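Local coordinates for uncharacterized protein (Arthrobacter sp., PDB 3BL4) that is of unknown function but carries a STAS-clan domain and forms a two-chain assembly, at residues P107-T112 against L118-L123. Sequence-based numbering, arbitrary orientation.
Sequences PTKFFT and LTWLAL. With SO4 (sulfate ion), chain C.
Trp120 swings its indole out toward Lys109 with CG anti to the backbone N (chi1 -178°), while Phe111 places CG anti to its carbonyl carbon, which aims the CZ end of its ring at the root of the tryptophan. The indole then reaches along strand 108-111 from Phe111 toward Pro107. Lys109 lies over one of its faces: CB stands 3.8 Å from the centroid of the six-membered ring, only 12° off the normal, a clear CH-pi contact. Further out the lysine chain runs across the same face, where the bend at chi3 lays CE 3.5 Å from Trp120 NE1 and the bend at chi4 turns the amine away to a sulfate ion. NZ bonds to sulfate O1 over 3.1 Å, and the backbone N of Phe110 gives sulfate O2 a nearly straight bond of 3.0 Å. The anion probably comes from the crystallisation liquor, and in this crystal it may steady the end of the lysine chain. At the other end of this platform, Phe111 CZ touches Trp120 CB at 3.5 Å; the two rings meet obliquely, planes at 52°. Pro107 closes the far rim, its carbonyl O approaching Trp120 CH2 near the indole plane at 3.8 Å. No hydrogen bond crosses between the two segments, and the contact lies at the surface. Arg81, from strand 79-85, adds a cation-pi contact to Trp120 and also bonds its carbonyl O. The indole is one part of the packing of helix 114-121 on the parallel strands 79-85 and 108-111, alongside Leu121 on Arg81 and Ala83 and Phe111 on Asp116 and Ala117, while helix 92-102 meets Thr108 and Phe110 of the latter strand.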
loop_
_atom_site.group_PDB
_atom_site.type_symbol
_atom_site.label_atom_id
_atom_site.label_comp_id
_atom_site.label_asym_id
_atom_site.label_seq_id
_atom_site.Cartn_x
_atom_site.Cartn_y
_atom_site.Cartn_z
ATOM N N PRO A 107 2.602 -15.261 -2.323
ATOM C CA PRO A 107 3.832 -14.781 -1.740
ATOM C C PRO A 107 4.461 -13.646 -2.528
ATOM O O PRO A 107 4.476 -13.661 -3.766
ATOM C CB PRO A 107 4.743 -16.032 -1.786
ATOM C CG PRO A 107 3.827 -17.139 -1.742
ATOM C CD PRO A 107 2.677 -16.714 -2.580
ATOM N N THR A 108 4.953 -12.658 -1.798
ATOM C CA THR A 108 5.628 -11.522 -2.388
ATOM C C THR A 108 6.863 -11.239 -1.555
ATOM O O THR A 108 6.876 -11.513 -0.363
ATOM C CB THR A 108 4.725 -10.288 -2.394
ATOM O OG1 THR A 108 4.447 -9.909 -1.051
ATOM C CG2 THR A 108 3.433 -10.569 -3.117
ATOM N N LYS A 109 7.909 -10.726 -2.191
ATOM C CA LYS A 109 9.152 -10.434 -1.500
ATOM C C LYS A 109 9.916 -9.375 -2.289
ATOM O O LYS A 109 9.837 -9.321 -3.520
ATOM C CB LYS A 109 9.986 -11.712 -1.360
ATOM C CG LYS A 109 11.230 -11.576 -0.507
ATOM C CD LYS A 109 11.903 -12.948 -0.243
ATOM C CE LYS A 109 11.236 -13.703 0.906
ATOM N NZ LYS A 109 11.239 -12.943 2.171
ATOM N N PHE A 110 10.665 -8.549 -1.566
ATOM C CA PHE A 110 11.448 -7.477 -2.160
ATOM C C PHE A 110 12.920 -7.909 -2.241
ATOM O O PHE A 110 13.435 -8.544 -1.316
ATOM C CB PHE A 110 11.295 -6.196 -1.319
ATOM C CG PHE A 110 12.222 -5.099 -1.717
ATOM C CD1 PHE A 110 11.973 -4.339 -2.851
ATOM C CD2 PHE A 110 13.361 -4.832 -0.972
ATOM C CE1 PHE A 110 12.831 -3.322 -3.235
ATOM C CE2 PHE A 110 14.237 -3.816 -1.360
ATOM C CZ PHE A 110 13.960 -3.051 -2.484
ATOM N N PHE A 111 13.573 -7.576 -3.361
ATOM C CA PHE A 111 14.997 -7.851 -3.565
ATOM C C PHE A 111 15.709 -6.650 -4.154
ATOM O O PHE A 111 15.089 -5.791 -4.815
ATOM C CB PHE A 111 15.186 -9.017 -4.548
ATOM C CG PHE A 111 14.501 -10.288 -4.136
ATOM C CD1 PHE A 111 13.148 -10.480 -4.386
ATOM C CD2 PHE A 111 15.218 -11.307 -3.529
ATOM C CE1 PHE A 111 12.518 -11.640 -4.014
ATOM C CE2 PHE A 111 14.606 -12.491 -3.170
ATOM C CZ PHE A 111 13.262 -12.659 -3.409
ATOM N N THR A 112 17.017 -6.594 -3.922
ATOM C CA THR A 112 17.932 -5.779 -4.750
ATOM C C THR A 112 18.906 -6.643 -5.569
ATOM O O THR A 112 19.696 -6.113 -6.370
ATOM C CB THR A 112 18.749 -4.783 -3.897
ATOM O OG1 THR A 112 19.266 -5.467 -2.747
ATOM C CG2 THR A 112 17.876 -3.561 -3.459
ATOM N N LEU A 118 15.366 -14.443 -8.611
ATOM C CA LEU A 118 15.072 -15.568 -9.488
ATOM C C LEU A 118 15.139 -16.888 -8.773
ATOM O O LEU A 118 14.383 -17.813 -9.098
ATOM C CB LEU A 118 16.058 -15.607 -10.639
ATOM C CG LEU A 118 15.921 -14.465 -11.635
ATOM C CD1 LEU A 118 17.089 -14.524 -12.626
ATOM C CD2 LEU A 118 14.575 -14.546 -12.336
ATOM N N THR A 119 16.078 -17.007 -7.839
ATOM C CA THR A 119 16.200 -18.236 -7.086
ATOM C C THR A 119 14.932 -18.408 -6.274
ATOM O O THR A 119 14.339 -19.473 -6.260
ATOM C CB THR A 119 17.425 -18.233 -6.164
ATOM O OG1 THR A 119 18.602 -17.972 -6.940
ATOM C CG2 THR A 119 17.569 -19.591 -5.443
ATOM N N TRP A 120 14.500 -17.332 -5.627
ATOM C CA TRP A 120 13.320 -17.378 -4.779
ATOM C C TRP A 120 12.041 -17.672 -5.579
ATOM O O TRP A 120 11.183 -18.454 -5.136
ATOM C CB TRP A 120 13.196 -16.076 -4.005
ATOM C CG TRP A 120 12.031 -16.055 -3.084
ATOM C CD1 TRP A 120 11.945 -16.623 -1.844
ATOM C CD2 TRP A 120 10.772 -15.434 -3.333
ATOM N NE1 TRP A 120 10.702 -16.371 -1.301
ATOM C CE2 TRP A 120 9.963 -15.656 -2.199
ATOM C CE3 TRP A 120 10.237 -14.732 -4.415
ATOM C CZ2 TRP A 120 8.656 -15.190 -2.117
ATOM C CZ3 TRP A 120 8.942 -14.269 -4.332
ATOM C CH2 TRP A 120 8.168 -14.493 -3.192
ATOM N N LEU A 121 11.935 -17.053 -6.750
ATOM C CA LEU A 121 10.834 -17.285 -7.674
ATOM C C LEU A 121 10.746 -18.731 -8.157
ATOM O O LEU A 121 9.656 -19.209 -8.453
ATOM C CB LEU A 121 10.937 -16.346 -8.895
ATOM C CG LEU A 121 10.383 -14.929 -8.746
ATOM C CD1 LEU A 121 10.512 -14.158 -10.054
ATOM C CD2 LEU A 121 8.948 -14.926 -8.258
ATOM N N ALA A 122 11.882 -19.419 -8.238
ATOM C CA ALA A 122 11.929 -20.813 -8.689
ATOM C C ALA A 122 11.591 -21.863 -7.626
ATOM O O ALA A 122 11.494 -23.041 -7.960
ATOM C CB ALA A 122 13.290 -21.117 -9.318
ATOM N N LEU A 123 11.419 -21.464 -6.364
ATOM C CA LEU A 123 10.887 -22.364 -5.319
ATOM C C LEU A 123 9.379 -22.497 -5.531
ATOM O O LEU A 123 8.563 -21.961 -4.786
ATOM C CB LEU A 123 11.177 -21.839 -3.911
ATOM C CG LEU A 123 12.637 -21.549 -3.542
ATOM C CD1 LEU A 123 12.676 -20.666 -2.298
ATOM C CD2 LEU A 123 13.442 -22.827 -3.328
HETATM S S SO4 C . 9.763 -8.939 2.213
HETATM O O1 SO4 C . 9.599 -10.370 2.470
HETATM O O2 SO4 C . 10.979 -8.693 1.435
HETATM O O3 SO4 C . 8.601 -8.427 1.497
HETATM O O4 SO4 C . 9.856 -8.230 3.482
#